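Local atomic coordinates of ribonuclease VapC5 (Mycobacterium tuberculosis, PDB entry 3DBO), a protein that probably acts as the toxin of a type II toxin-antitoxin system, a magnesium-dependent PIN-domain ribonuclease whose limited RNA-cleaving activity is seen in complex with its antitoxin VapB5. Residues 95-100 / 118-123. Numbering follows the deposited sequence.
Sequences RMWARL and IAAVAA
Ala120 O faces Met96 across the interface: Met96 CG packs against it at 3.6 Å, and Ser124 OG, one turn on, gives it a weak hydrogen bond. No hydrogen bond joins 95-100 to 118-123; alanine methyls of 118-123 meet the larger side chains of 95-100, and the segment axes approach to 8.2 Å, with 118° between their N-to-C directions. The backbones come closest at Ala120, whose CB pushes right up to the other helix and lies 3.5 Å from Trp97 N. The same methyl touches Trp97 CB and sits at the edge of the indole, near its plane, while the ring itself stacks on Trp117. Met96 points at the other helix. With CG anti to the backbone N (chi1 -175°), the chain then bends at chi2 and chi3 and curls around the methyl of Ala123, with CG 3.7 Å and SD 4.0 Å from Ala123 CB. One turn further along helix 91-107, Leu100 rests its CD1 4.0 Å from Ala120 CA. Leu116, Ala142 and Val145 also touch this leucine. Ala119 lies close to Asp115, a predicted magnesium ligand, so this alanine-lined helix packing borders the probable active site of the PIN-domain fold.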
loop_
_atom_site.group_PDB
_atom_site.type_symbol
_atom_site.label_atom_id
_atom_site.label_comp_id
_atom_site.label_asym_id
_atom_site.label_seq_id
_atom_site.Cartn_x
_atom_site.Cartn_y
_atom_site.Cartn_z
ATOM N N ARG B 95 -14.410 4.328 10.225
ATOM C CA ARG B 95 -15.298 3.354 10.868
ATOM C C ARG B 95 -14.808 1.927 10.666
ATOM O O ARG B 95 -14.844 1.108 11.592
ATOM C CB ARG B 95 -16.719 3.543 10.357
ATOM C CG ARG B 95 -17.292 4.914 10.784
ATOM C CD ARG B 95 -18.749 5.074 10.297
ATOM N NE ARG B 95 -19.223 6.430 10.564
ATOM C CZ ARG B 95 -19.415 7.365 9.633
ATOM N NH1 ARG B 95 -19.207 7.102 8.339
ATOM N NH2 ARG B 95 -19.841 8.569 10.003
ATOM N N MET B 96 -14.336 1.646 9.456
ATOM C CA MET B 96 -13.769 0.339 9.139
ATOM C C MET B 96 -12.529 0.046 9.985
ATOM O O MET B 96 -12.375 -1.079 10.479
ATOM C CB MET B 96 -13.437 0.246 7.632
ATOM C CG MET B 96 -12.945 -1.173 7.191
ATOM S SD MET B 96 -14.142 -2.502 7.514
ATOM C CE MET B 96 -15.299 -2.192 6.182
ATOM N N TRP B 97 -11.638 1.042 10.135
ATOM C CA TRP B 97 -10.418 0.865 10.916
ATOM C C TRP B 97 -10.771 0.389 12.327
ATOM O O TRP B 97 -10.137 -0.529 12.830
ATOM C CB TRP B 97 -9.629 2.172 11.004
ATOM C CG TRP B 97 -8.249 2.090 11.624
ATOM C CD1 TRP B 97 -7.066 1.927 10.967
ATOM C CD2 TRP B 97 -7.931 2.203 13.012
ATOM N NE1 TRP B 97 -6.021 1.942 11.866
ATOM C CE2 TRP B 97 -6.531 2.099 13.130
ATOM C CE3 TRP B 97 -8.704 2.384 14.174
ATOM C CZ2 TRP B 97 -5.872 2.183 14.368
ATOM C CZ3 TRP B 97 -8.039 2.455 15.410
ATOM C CH2 TRP B 97 -6.649 2.361 15.490
ATOM N N ALA B 98 -11.785 0.995 12.937
ATOM C CA ALA B 98 -12.192 0.606 14.289
ATOM C C ALA B 98 -12.645 -0.868 14.352
ATOM O O ALA B 98 -12.259 -1.586 15.270
ATOM C CB ALA B 98 -13.318 1.551 14.811
ATOM N N ARG B 99 -13.487 -1.287 13.411
ATOM C CA ARG B 99 -13.972 -2.673 13.345
ATOM C C ARG B 99 -12.798 -3.645 13.193
ATOM O O ARG B 99 -12.696 -4.628 13.936
ATOM C CB ARG B 99 -14.948 -2.857 12.165
ATOM C CG ARG B 99 -15.583 -4.247 12.106
ATOM C CD ARG B 99 -16.794 -4.330 11.162
ATOM N NE ARG B 99 -17.472 -5.617 11.350
ATOM C CZ ARG B 99 -18.758 -5.860 11.094
ATOM N NH1 ARG B 99 -19.551 -4.897 10.637
ATOM N NH2 ARG B 99 -19.257 -7.079 11.317
ATOM N N LEU B 100 -11.924 -3.357 12.234
ATOM C CA LEU B 100 -10.756 -4.223 11.982
ATOM C C LEU B 100 -9.796 -4.246 13.172
ATOM O O LEU B 100 -9.269 -5.301 13.542
ATOM C CB LEU B 100 -10.045 -3.831 10.673
ATOM C CG LEU B 100 -10.881 -3.905 9.386
ATOM C CD1 LEU B 100 -10.060 -3.418 8.193
ATOM C CD2 LEU B 100 -11.436 -5.319 9.150
ATOM N N ILE B 118 -4.432 1.364 5.515
ATOM C CA ILE B 118 -4.567 0.943 4.121
ATOM C C ILE B 118 -5.712 -0.059 3.939
ATOM O O ILE B 118 -6.581 0.145 3.082
ATOM C CB ILE B 118 -3.244 0.393 3.570
ATOM C CG1 ILE B 118 -2.218 1.538 3.474
ATOM C CG2 ILE B 118 -3.455 -0.200 2.154
ATOM C CD1 ILE B 118 -0.767 1.020 3.254
ATOM N N ALA B 119 -5.715 -1.110 4.763
ATOM C CA ALA B 119 -6.749 -2.141 4.719
ATOM C C ALA B 119 -8.126 -1.540 5.001
ATOM O O ALA B 119 -9.105 -1.905 4.346
ATOM C CB ALA B 119 -6.439 -3.236 5.718
ATOM N N ALA B 120 -8.193 -0.589 5.946
ATOM C CA ALA B 120 -9.466 0.084 6.253
ATOM C C ALA B 120 -10.006 0.858 5.054
ATOM O O ALA B 120 -11.196 0.795 4.737
ATOM C CB ALA B 120 -9.322 1.000 7.508
ATOM N N VAL B 121 -9.134 1.599 4.384
ATOM C CA VAL B 121 -9.527 2.333 3.193
ATOM C C VAL B 121 -10.057 1.377 2.102
ATOM O O VAL B 121 -11.167 1.574 1.559
ATOM C CB VAL B 121 -8.334 3.194 2.656
ATOM C CG1 VAL B 121 -8.599 3.720 1.217
ATOM C CG2 VAL B 121 -8.045 4.371 3.637
ATOM N N ALA B 122 -9.269 0.352 1.789
ATOM C CA ALA B 122 -9.679 -0.617 0.776
ATOM C C ALA B 122 -10.995 -1.311 1.142
ATOM O O ALA B 122 -11.937 -1.322 0.320
ATOM C CB ALA B 122 -8.547 -1.651 0.528
ATOM N N ALA B 123 -11.067 -1.891 2.345
ATOM C CA ALA B 123 -12.285 -2.590 2.806
ATOM C C ALA B 123 -13.524 -1.715 2.783
ATOM O O ALA B 123 -14.613 -2.181 2.439
ATOM C CB ALA B 123 -12.089 -3.192 4.183
#